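Local coordinates for protein cytosine deaminase (Klebsiella pneumoniae, PDB 4R85) that hydrolytically deaminates cytosine and 5-methylcytosine, probably through a water activated at a single iron(II) in an amidohydrolase barrel, at residues E54-L59 / A306-Q311; A239-A244 / I268-E273; I275-R280 / D312-L317. All blocks are in the same frame, centred on the assembly; numbering follows the deposited sequence.

In the fold
The three contacts surround one pocket at the C-terminal mouth of the amidohydrolase barrel. Interaction 1 joins the first barrel strand to the loop after the last one and gives iron three of its five protein ligands. Interaction 2 supplies a fourth, His241. The centres of these two lie about 11 Å apart, and His56 ND1 and Ser240 OG are 2.9 Å apart, a probable hydrogen bond. Interaction 3 brings the Trp314 indole over one face of 5-methylcytosine. Its centre is about 12 Å from each of the others. Ser309 of interaction 1 reaches Glu273 of interaction 2, OG to OE2 2.7 Å. Asp308, Glu273 and Trp314 each meet the ligand, one from each contact.

Interaction 1: E54-L59 / A306-Q311; sequences EPHIHL and AQDSIQ. With FE2 (Fe (II) ion), chain H; 17E (5-methylcytosine), chain G.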
loop_
_atom_site.group_PDB
_atom_site.type_symbol
_atom_site.label_atom_id
_atom_site.label_comp_id
_atom_site.label_asym_id
_atom_site.label_seq_id
_atom_site.Cartn_x
_atom_site.Cartn_y
_atom_site.Cartn_z
ATOM N N GLU A 54 -14.298 1.810 -10.249
ATOM C CA GLU A 54 -13.141 2.661 -10.470
ATOM C C GLU A 54 -13.674 3.994 -10.955
ATOM O O GLU A 54 -13.865 4.186 -12.151
ATOM C CB GLU A 54 -12.211 2.059 -11.521
ATOM C CG GLU A 54 -11.021 2.964 -11.847
ATOM C CD GLU A 54 -10.434 3.613 -10.594
ATOM O OE1 GLU A 54 -9.649 2.940 -9.889
ATOM O OE2 GLU A 54 -10.767 4.787 -10.304
ATOM N N PRO A 55 -13.931 4.920 -10.024
ATOM C CA PRO A 55 -14.643 6.152 -10.372
ATOM C C PRO A 55 -13.742 7.232 -10.954
ATOM O O PRO A 55 -14.247 8.312 -11.257
ATOM C CB PRO A 55 -15.190 6.625 -9.019
ATOM C CG PRO A 55 -14.156 6.141 -8.033
ATOM C CD PRO A 55 -13.653 4.821 -8.581
ATOM N N HIS A 56 -12.448 6.960 -11.090
ATOM C CA HIS A 56 -11.523 7.960 -11.608
ATOM C C HIS A 56 -10.225 7.334 -12.107
ATOM O O HIS A 56 -9.340 6.986 -11.314
ATOM C CB HIS A 56 -11.212 8.997 -10.518
ATOM C CG HIS A 56 -10.470 10.191 -11.021
ATOM N ND1 HIS A 56 -10.909 11.481 -10.808
ATOM C CD2 HIS A 56 -9.312 10.294 -11.716
ATOM C CE1 HIS A 56 -10.056 12.327 -11.355
ATOM N NE2 HIS A 56 -9.087 11.630 -11.920
ATOM N N ILE A 57 -10.103 7.224 -13.423
ATOM C CA ILE A 57 -8.897 6.695 -14.057
ATOM C C ILE A 57 -8.720 7.422 -15.382
ATOM O O ILE A 57 -9.698 7.935 -15.929
ATOM C CB ILE A 57 -9.021 5.167 -14.264
ATOM C CG1 ILE A 57 -7.708 4.564 -14.774
ATOM C CG2 ILE A 57 -10.218 4.831 -15.167
ATOM C CD1 ILE A 57 -7.591 3.062 -14.495
ATOM N N HIS A 58 -7.481 7.509 -15.874
ATOM C CA HIS A 58 -7.208 8.134 -17.163
ATOM C C HIS A 58 -6.843 7.075 -18.185
ATOM O O HIS A 58 -5.653 6.789 -18.396
ATOM C CB HIS A 58 -6.052 9.130 -17.059
ATOM C CG HIS A 58 -6.324 10.283 -16.143
ATOM N ND1 HIS A 58 -6.598 11.550 -16.606
ATOM C CD2 HIS A 58 -6.344 10.363 -14.791
ATOM C CE1 HIS A 58 -6.784 12.363 -15.583
ATOM N NE2 HIS A 58 -6.637 11.666 -14.471
ATOM N N LEU A 59 -7.855 6.503 -18.828
ATOM C CA LEU A 59 -7.632 5.425 -19.796
ATOM C C LEU A 59 -6.937 5.877 -21.075
ATOM O O LEU A 59 -6.324 5.066 -21.764
ATOM C CB LEU A 59 -8.945 4.722 -20.147
ATOM C CG LEU A 59 -9.536 3.882 -19.022
ATOM C CD1 LEU A 59 -10.818 3.208 -19.475
ATOM C CD2 LEU A 59 -8.507 2.859 -18.539
ATOM N N ALA A 306 -9.894 6.071 -5.609
ATOM C CA ALA A 306 -9.723 5.699 -7.002
ATOM C C ALA A 306 -8.249 5.505 -7.344
ATOM O O ALA A 306 -7.370 6.023 -6.662
ATOM C CB ALA A 306 -10.324 6.766 -7.904
ATOM N N GLN A 307 -7.991 4.761 -8.413
ATOM C CA GLN A 307 -6.619 4.494 -8.847
ATOM C C GLN A 307 -5.950 5.653 -9.589
ATOM O O GLN A 307 -4.753 5.854 -9.436
ATOM C CB GLN A 307 -6.559 3.213 -9.693
ATOM C CG GLN A 307 -6.933 1.968 -8.887
ATOM C CD GLN A 307 -7.085 0.726 -9.730
ATOM O OE1 GLN A 307 -6.099 0.130 -10.157
ATOM N NE2 GLN A 307 -8.323 0.319 -9.963
ATOM N N ASP A 308 -6.722 6.386 -10.392
ATOM C CA ASP A 308 -6.219 7.525 -11.178
ATOM C C ASP A 308 -5.377 7.089 -12.387
ATOM O O ASP A 308 -5.749 7.325 -13.542
ATOM C CB ASP A 308 -5.421 8.504 -10.288
ATOM C CG ASP A 308 -5.287 9.872 -10.903
ATOM O OD1 ASP A 308 -4.282 10.575 -10.656
ATOM O OD2 ASP A 308 -6.200 10.251 -11.640
ATOM N N SER A 309 -4.247 6.451 -12.117
ATOM C CA SER A 309 -3.299 6.106 -13.169
ATOM C C SER A 309 -2.873 4.655 -13.135
ATOM O O SER A 309 -2.683 4.082 -12.074
ATOM C CB SER A 309 -2.033 6.946 -13.016
ATOM O OG SER A 309 -2.278 8.295 -13.340
ATOM N N ILE A 310 -2.682 4.077 -14.314
ATOM C CA ILE A 310 -1.967 2.821 -14.429
ATOM C C ILE A 310 -0.870 2.961 -15.486
ATOM O O ILE A 310 -1.153 3.096 -16.681
ATOM C CB ILE A 310 -2.920 1.652 -14.740
ATOM C CG1 ILE A 310 -3.863 1.428 -13.542
ATOM C CG2 ILE A 310 -2.129 0.388 -15.049
ATOM C CD1 ILE A 310 -4.806 0.230 -13.673
ATOM N N GLN A 311 0.377 2.959 -15.014
ATOM C CA GLN A 311 1.573 3.037 -15.847
ATOM C C GLN A 311 1.531 4.170 -16.864
ATOM O O GLN A 311 1.642 3.943 -18.068
ATOM C CB GLN A 311 1.819 1.696 -16.540
ATOM C CG GLN A 311 2.024 0.542 -15.573
ATOM C CD GLN A 311 2.189 -0.790 -16.279
ATOM O OE1 GLN A 311 1.246 -1.579 -16.367
ATOM N NE2 GLN A 311 3.391 -1.052 -16.776
HETATM FE FE FE2 H . -6.974 12.342 -12.274
HETATM N N1 17E G . -3.603 14.806 -15.249
HETATM C C2 17E G . -3.806 15.517 -14.139
HETATM O O2 17E G . -4.009 16.870 -14.234
HETATM N N3 17E G . -3.823 14.942 -12.932
HETATM C C4 17E G . -3.625 13.619 -12.807
HETATM N N4 17E G . -3.643 13.017 -11.512
HETATM C C5 17E G . -3.409 12.833 -13.941
HETATM C C6 17E G . -3.406 13.474 -15.176
HETATM C CM5 17E G . -3.191 11.359 -13.819
HETATM O O HOH W 1 -3.547 6.012 -16.623
#
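His56, His58 and Asp308 meet at the iron(II). Each binds it at 2.3 Å, the histidines through NE2 and the aspartate through OD2. Both rings lie alongside the Asp308 side chain and point the same way. The His56 ring plane stands 64° from the carboxylate. Asp308 points its CB away from segment 54-59, but chi1 of -161° swings CG anti to the backbone N and brings OD2 back to the metal. Its OD1 takes a hydrogen bond from N4 of 5-methylcytosine at 2.7 Å. The ligand methyl CM5 sits over one face of His58, toward the rim.

The backbones hold this group in place. Asp308 N donates to His56 O at 2.8 Å, and His58 N donates to Asp308 O at 2.9 Å. Ile57 and Asp308 form a single bridge between these bonds.

The tight part lies at Glu54. Its chain bends at chi2 and turns the carboxylate toward the loop. OE1 receives Gln307 N at 2.9 Å on its syn side, 23° out of plane, and a weak bond from Gln307 NE2. OE2 uses its anti lone pair for His56 N. Both oxygens of this buried carboxylate are therefore gripped. Ala306 CB packs against OE2 and His56 CB.

The other end is looser. Ile57 CD1 only grazes Ile310 CD1, at 4.1 Å, and a water links His58 O to Ile310 N. Gln311, beyond it, is partly exposed.

His209 and His241 complete the metal site, and Ser240 holds His56 ND1. Strand 47-57 pairs with strand 111-119 through Glu54 and Ile57. Helix 322-332 packs on Glu54 and Gln307, helix 92-108 covers Gln307 and Ile310, and Ile268 of strand 266-269 touches Ala306.

Interaction 2: A239-A244 / I268-E273; sequences ASHTCA and ISCPTE. With FE2 (Fe (II) ion), chain H; 17E (5-methylcytosine), chain G.
This contact belongs to the iron site and to a beta-alpha-beta unit of the barrel, made of strand 237-240, helix 250-263 and strand 266-269. The two strands run parallel, with Ser240 bridged to Ile268. Ile268 N donates to Ala239 O at 3.0 Å, and Ile268 O accepts from His241 N at 3.2 Å. Ser240 and Ile268 point to the same face of the sheet, where Ser240 OG lies 3.7 Å from Ile268 CB. That hydroxyl is hydrogen-bonded to Asp207.

Beyond the bridge the chains diverge. His241 points its CB away from segment 268-273. With CG beside the backbone N (chi1 -63°), its ring turns back to the pocket. NE2 binds the iron(II) at 2.5 Å, with the metal in the ring plane. On the other nitrogen, ND1 donates to a water that also takes Cys270 N. Held by iron at NE2 and the water at ND1, the ring has its rotation set from both nitrogens. Cys270 SG approaches His241 CE1 obliquely at 3.7 Å.

A second water ties the strand ends together. It donates to Ala239 O and Ile268 O and accepts from Thr242 OG1; residue Thr242 is the centre of an inverse gamma turn.

Cys270 is the N-cap of helix 271-277. In the first turn of that helix, Glu273 bends at chi2 and brings OE2 to 3.5 Å from the ligand methyl CM5, which makes it part of this pocket. A metal-binding histidine just past the sixth barrel strand is typical of the amidohydrolase TIM barrel.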
loop_
_atom_site.group_PDB
_atom_site.type_symbol
_atom_site.label_atom_id
_atom_site.label_comp_id
_atom_site.label_asym_id
_atom_site.label_seq_id
_atom_site.Cartn_x
_atom_site.Cartn_y
_atom_site.Cartn_z
ATOM N N ALA A 239 -16.000 16.462 -7.018
ATOM C CA ALA A 239 -14.697 17.112 -6.972
ATOM C C ALA A 239 -13.630 16.042 -6.776
ATOM O O ALA A 239 -13.629 15.329 -5.764
ATOM C CB ALA A 239 -14.653 18.135 -5.827
ATOM N N SER A 240 -12.719 15.921 -7.739
ATOM C CA SER A 240 -11.639 14.950 -7.643
ATOM C C SER A 240 -10.359 15.666 -7.240
ATOM O O SER A 240 -10.189 16.837 -7.557
ATOM C CB SER A 240 -11.434 14.243 -8.987
ATOM O OG SER A 240 -12.514 13.367 -9.298
ATOM N N HIS A 241 -9.478 14.976 -6.519
ATOM C CA HIS A 241 -8.141 15.516 -6.212
ATOM C C HIS A 241 -8.193 16.861 -5.520
ATOM O O HIS A 241 -7.577 17.823 -5.989
ATOM C CB HIS A 241 -7.328 15.797 -7.476
ATOM C CG HIS A 241 -7.019 14.602 -8.313
ATOM N ND1 HIS A 241 -6.170 13.599 -7.900
ATOM C CD2 HIS A 241 -7.385 14.291 -9.577
ATOM C CE1 HIS A 241 -6.044 12.705 -8.867
ATOM N NE2 HIS A 241 -6.777 13.099 -9.892
ATOM N N THR A 242 -8.918 16.955 -4.426
ATOM C CA THR A 242 -8.923 18.191 -3.664
ATOM C C THR A 242 -7.722 18.199 -2.728
ATOM O O THR A 242 -7.870 18.421 -1.534
ATOM C CB THR A 242 -10.253 18.335 -2.889
ATOM O OG1 THR A 242 -10.516 17.139 -2.137
ATOM C CG2 THR A 242 -11.392 18.539 -3.883
ATOM N N CYS A 243 -6.525 17.957 -3.284
ATOM C CA CYS A 243 -5.306 17.827 -2.483
ATOM C C CYS A 243 -5.016 19.058 -1.621
ATOM O O CYS A 243 -4.540 18.938 -0.486
ATOM C CB CYS A 243 -4.105 17.542 -3.386
ATOM S SG CYS A 243 -4.326 16.058 -4.400
ATOM N N ALA A 244 -5.284 20.240 -2.168
ATOM C CA ALA A 244 -5.064 21.479 -1.416
ATOM C C ALA A 244 -5.823 21.504 -0.081
ATOM O O ALA A 244 -5.377 22.140 0.874
ATOM C CB ALA A 244 -5.437 22.692 -2.270
ATOM N N ILE A 268 -13.712 12.506 -4.707
ATOM C CA ILE A 268 -12.890 11.343 -5.001
ATOM C C ILE A 268 -11.449 11.628 -4.586
ATOM O O ILE A 268 -10.908 12.692 -4.885
ATOM C CB ILE A 268 -12.968 10.951 -6.490
ATOM C CG1 ILE A 268 -14.391 10.467 -6.839
ATOM C CG2 ILE A 268 -11.938 9.865 -6.813
ATOM C CD1 ILE A 268 -14.595 10.223 -8.328
ATOM N N SER A 269 -10.848 10.688 -3.866
ATOM C CA SER A 269 -9.447 10.803 -3.467
ATOM C C SER A 269 -8.654 9.687 -4.129
ATOM O O SER A 269 -9.131 8.555 -4.207
ATOM C CB SER A 269 -9.321 10.672 -1.952
ATOM O OG SER A 269 -7.959 10.546 -1.573
ATOM N N CYS A 270 -7.444 10.007 -4.590
ATOM C CA CYS A 270 -6.564 9.028 -5.221
ATOM C C CYS A 270 -5.269 8.938 -4.416
ATOM O O CYS A 270 -4.250 9.530 -4.792
ATOM C CB CYS A 270 -6.245 9.427 -6.664
ATOM S SG CYS A 270 -7.712 9.628 -7.711
ATOM N N PRO A 271 -5.312 8.203 -3.296
ATOM C CA PRO A 271 -4.219 8.250 -2.317
ATOM C C PRO A 271 -2.863 7.759 -2.821
ATOM O O PRO A 271 -1.866 8.361 -2.438
ATOM C CB PRO A 271 -4.735 7.364 -1.165
ATOM C CG PRO A 271 -5.769 6.476 -1.792
ATOM C CD PRO A 271 -6.414 7.328 -2.853
ATOM N N THR A 272 -2.804 6.701 -3.627
ATOM C CA THR A 272 -1.501 6.268 -4.124
ATOM C C THR A 272 -0.930 7.317 -5.071
ATOM O O THR A 272 0.267 7.565 -5.081
ATOM C CB THR A 272 -1.531 4.891 -4.836
ATOM O OG1 THR A 272 -2.443 4.925 -5.945
ATOM C CG2 THR A 272 -1.942 3.800 -3.863
ATOM N N GLU A 273 -1.795 7.950 -5.853
ATOM C CA GLU A 273 -1.314 8.940 -6.809
ATOM C C GLU A 273 -0.835 10.182 -6.074
ATOM O O GLU A 273 0.243 10.718 -6.354
ATOM C CB GLU A 273 -2.405 9.321 -7.805
ATOM C CG GLU A 273 -1.882 10.112 -8.974
ATOM C CD GLU A 273 -1.628 9.236 -10.193
ATOM O OE1 GLU A 273 -1.742 7.994 -10.080
ATOM O OE2 GLU A 273 -1.340 9.792 -11.269
HETATM FE FE FE2 H . -6.974 12.342 -12.274
HETATM N N1 17E G . -3.603 14.806 -15.249
HETATM C C2 17E G . -3.806 15.517 -14.139
HETATM O O2 17E G . -4.009 16.870 -14.234
HETATM N N3 17E G . -3.823 14.942 -12.932
HETATM C C4 17E G . -3.625 13.619 -12.807
HETATM N N4 17E G . -3.643 13.017 -11.512
HETATM C C5 17E G . -3.409 12.833 -13.941
HETATM C C6 17E G . -3.406 13.474 -15.176
HETATM C CM5 17E G . -3.191 11.359 -13.819
HETATM O O HOH W 2 -11.601 15.207 -3.596
HETATM O O HOH W 3 -6.010 12.616 -5.049
#

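Interaction 3: I275-R280 / D312-L317; sequences IHLQGR and DPWYPL. With 17E (5-methylcytosine), chain G.
His276 and Leu277, at the end of helix 271-277, pack against the loop 312-317 that follows strand 303-305 in the amidohydrolase barrel. His276 points its CB toward the loop. With CG anti to the backbone N (chi1 168°), the ring reaches across to it. His276 CG lies 4.2 Å from Tyr315 CD2, and His276 CD2 comes to 3.9 Å from the same atom. The pair is an offset edge-to-face stack, with the tyrosine edge toward the imidazole face and the planes at 74°. At the tip, His276 NE2 is 2.9 Å from Trp314 O, which lies in the ring plane at its edge. NE2 also meets Pro316 CD. The backbone O of His276 accepts from Arg280 NE, nearly straight on.

Leu277 extends beside it. Its CD2 meets Trp314 O, and CD1 touches Trp314 CD1 obliquely at 4.1 Å.

The loop is shaped by an Asx turn, in which Asp312 OD2 accepts from Trp314 N from above the carboxylate plane. Tyr315 OH pairs with His331 of the second subunit, so the contact also adjoins the dimer interface. Trp314 NE1 is held by Leu76 O. Pro313 CB lies over one face of the indole. On the opposite face C6 of 5-methylcytosine lies over the centre, 3.4 Å from Trp314 CE2.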
loop_
_atom_site.group_PDB
_atom_site.type_symbol
_atom_site.label_atom_id
_atom_site.label_comp_id
_atom_site.label_asym_id
_atom_site.label_seq_id
_atom_site.Cartn_x
_atom_site.Cartn_y
_atom_site.Cartn_z
ATOM N N ILE A 275 0.065 10.624 -2.854
ATOM C CA ILE A 275 1.249 10.458 -2.026
ATOM C C ILE A 275 2.515 10.517 -2.905
ATOM O O ILE A 275 3.577 10.950 -2.462
ATOM C CB ILE A 275 1.196 9.154 -1.200
ATOM C CG1 ILE A 275 2.215 9.202 -0.060
ATOM C CG2 ILE A 275 1.381 7.927 -2.081
ATOM C CD1 ILE A 275 1.767 10.109 1.096
ATOM N N HIS A 276 2.381 10.099 -4.157
ATOM C CA HIS A 276 3.487 10.142 -5.118
ATOM C C HIS A 276 3.712 11.553 -5.693
ATOM O O HIS A 276 4.835 12.039 -5.725
ATOM C CB HIS A 276 3.214 9.121 -6.239
ATOM C CG HIS A 276 4.102 9.257 -7.438
ATOM N ND1 HIS A 276 5.465 9.038 -7.394
ATOM C CD2 HIS A 276 3.809 9.549 -8.729
ATOM C CE1 HIS A 276 5.976 9.218 -8.600
ATOM N NE2 HIS A 276 4.992 9.527 -9.430
ATOM N N LEU A 277 2.641 12.211 -6.130
ATOM C CA LEU A 277 2.762 13.504 -6.809
ATOM C C LEU A 277 2.811 14.701 -5.860
ATOM O O LEU A 277 3.343 15.747 -6.207
ATOM C CB LEU A 277 1.597 13.720 -7.781
ATOM C CG LEU A 277 1.474 12.790 -8.983
ATOM C CD1 LEU A 277 0.315 13.255 -9.833
ATOM C CD2 LEU A 277 2.779 12.796 -9.809
ATOM N N GLN A 278 2.229 14.563 -4.677
ATOM C CA GLN A 278 2.182 15.681 -3.730
ATOM C C GLN A 278 3.359 15.623 -2.768
ATOM O O GLN A 278 4.064 14.607 -2.678
ATOM C CB GLN A 278 0.861 15.670 -2.934
ATOM C CG GLN A 278 -0.392 15.641 -3.801
ATOM C CD GLN A 278 -0.467 16.808 -4.763
ATOM O OE1 GLN A 278 -0.301 17.962 -4.364
ATOM N NE2 GLN A 278 -0.710 16.515 -6.042
ATOM N N GLY A 279 3.558 16.710 -2.023
ATOM C CA GLY A 279 4.683 16.806 -1.109
ATOM C C GLY A 279 6.022 16.984 -1.809
ATOM O O GLY A 279 7.065 16.964 -1.160
ATOM N N ARG A 280 6.005 17.172 -3.128
ATOM C CA ARG A 280 7.255 17.267 -3.902
ATOM C C ARG A 280 7.942 18.619 -3.795
ATOM O O ARG A 280 9.101 18.769 -4.191
ATOM C CB ARG A 280 6.989 16.977 -5.383
ATOM C CG ARG A 280 6.557 15.536 -5.678
ATOM C CD ARG A 280 7.761 14.596 -5.744
ATOM N NE ARG A 280 7.353 13.224 -6.036
ATOM C CZ ARG A 280 8.196 12.224 -6.251
ATOM N NH1 ARG A 280 9.508 12.439 -6.200
ATOM N NH2 ARG A 280 7.730 11.006 -6.507
ATOM N N ASP A 312 1.396 5.396 -16.381
ATOM C CA ASP A 312 1.206 6.517 -17.288
ATOM C C ASP A 312 2.274 7.610 -17.027
ATOM O O ASP A 312 3.204 7.371 -16.242
ATOM C CB ASP A 312 -0.275 6.983 -17.230
ATOM C CG ASP A 312 -0.620 7.755 -15.961
ATOM O OD1 ASP A 312 -1.821 8.063 -15.777
ATOM O OD2 ASP A 312 0.279 8.070 -15.154
ATOM N N PRO A 313 2.170 8.792 -17.675
ATOM C CA PRO A 313 3.264 9.752 -17.446
ATOM C C PRO A 313 3.365 10.276 -16.000
ATOM O O PRO A 313 4.398 10.833 -15.646
ATOM C CB PRO A 313 2.908 10.918 -18.376
ATOM C CG PRO A 313 2.035 10.324 -19.428
ATOM C CD PRO A 313 1.247 9.264 -18.731
ATOM N N TRP A 314 2.327 10.084 -15.189
ATOM C CA TRP A 314 2.316 10.603 -13.821
ATOM C C TRP A 314 2.704 9.551 -12.783
ATOM O O TRP A 314 3.201 9.887 -11.707
ATOM C CB TRP A 314 0.940 11.185 -13.468
ATOM C CG TRP A 314 0.621 12.412 -14.241
ATOM C CD1 TRP A 314 0.914 13.706 -13.895
ATOM C CD2 TRP A 314 -0.046 12.473 -15.509
ATOM N NE1 TRP A 314 0.469 14.568 -14.874
ATOM C CE2 TRP A 314 -0.121 13.835 -15.877
ATOM C CE3 TRP A 314 -0.588 11.507 -16.367
ATOM C CZ2 TRP A 314 -0.714 14.257 -17.080
ATOM C CZ3 TRP A 314 -1.180 11.926 -17.566
ATOM C CH2 TRP A 314 -1.233 13.291 -17.907
ATOM N N TYR A 315 2.476 8.283 -13.103
ATOM C CA TYR A 315 2.562 7.228 -12.101
ATOM C C TYR A 315 3.003 5.908 -12.732
ATOM O O TYR A 315 2.320 5.377 -13.599
ATOM C CB TYR A 315 1.189 7.086 -11.433
ATOM C CG TYR A 315 1.109 6.056 -10.329
ATOM C CD1 TYR A 315 0.539 4.807 -10.560
ATOM C CD2 TYR A 315 1.579 6.340 -9.052
ATOM C CE1 TYR A 315 0.436 3.864 -9.546
ATOM C CE2 TYR A 315 1.480 5.398 -8.025
ATOM C CZ TYR A 315 0.908 4.167 -8.281
ATOM O OH TYR A 315 0.810 3.227 -7.271
ATOM N N PRO A 316 4.163 5.380 -12.312
ATOM C CA PRO A 316 4.752 4.260 -13.067
ATOM C C PRO A 316 4.206 2.884 -12.700
ATOM O O PRO A 316 4.516 1.911 -13.393
ATOM C CB PRO A 316 6.251 4.356 -12.729
ATOM C CG PRO A 316 6.284 4.985 -11.354
ATOM C CD PRO A 316 5.074 5.910 -11.281
ATOM N N LEU A 317 3.409 2.801 -11.641
ATOM C CA LEU A 317 2.881 1.510 -11.201
ATOM C C LEU A 317 1.404 1.340 -11.569
ATOM O O LEU A 317 0.919 1.984 -12.508
ATOM C CB LEU A 317 3.128 1.312 -9.702
ATOM C CG LEU A 317 4.617 1.225 -9.328
ATOM C CD1 LEU A 317 4.785 1.162 -7.810
ATOM C CD2 LEU A 317 5.271 0.014 -9.979
HETATM N N1 17E G . -3.603 14.806 -15.249
HETATM C C2 17E G . -3.806 15.517 -14.139
HETATM O O2 17E G . -4.009 16.870 -14.234
HETATM N N3 17E G . -3.823 14.942 -12.932
HETATM C C4 17E G . -3.625 13.619 -12.807
HETATM N N4 17E G . -3.643 13.017 -11.512
HETATM C C5 17E G . -3.409 12.833 -13.941
HETATM C C6 17E G . -3.406 13.474 -15.176
HETATM C CM5 17E G . -3.191 11.359 -13.819
#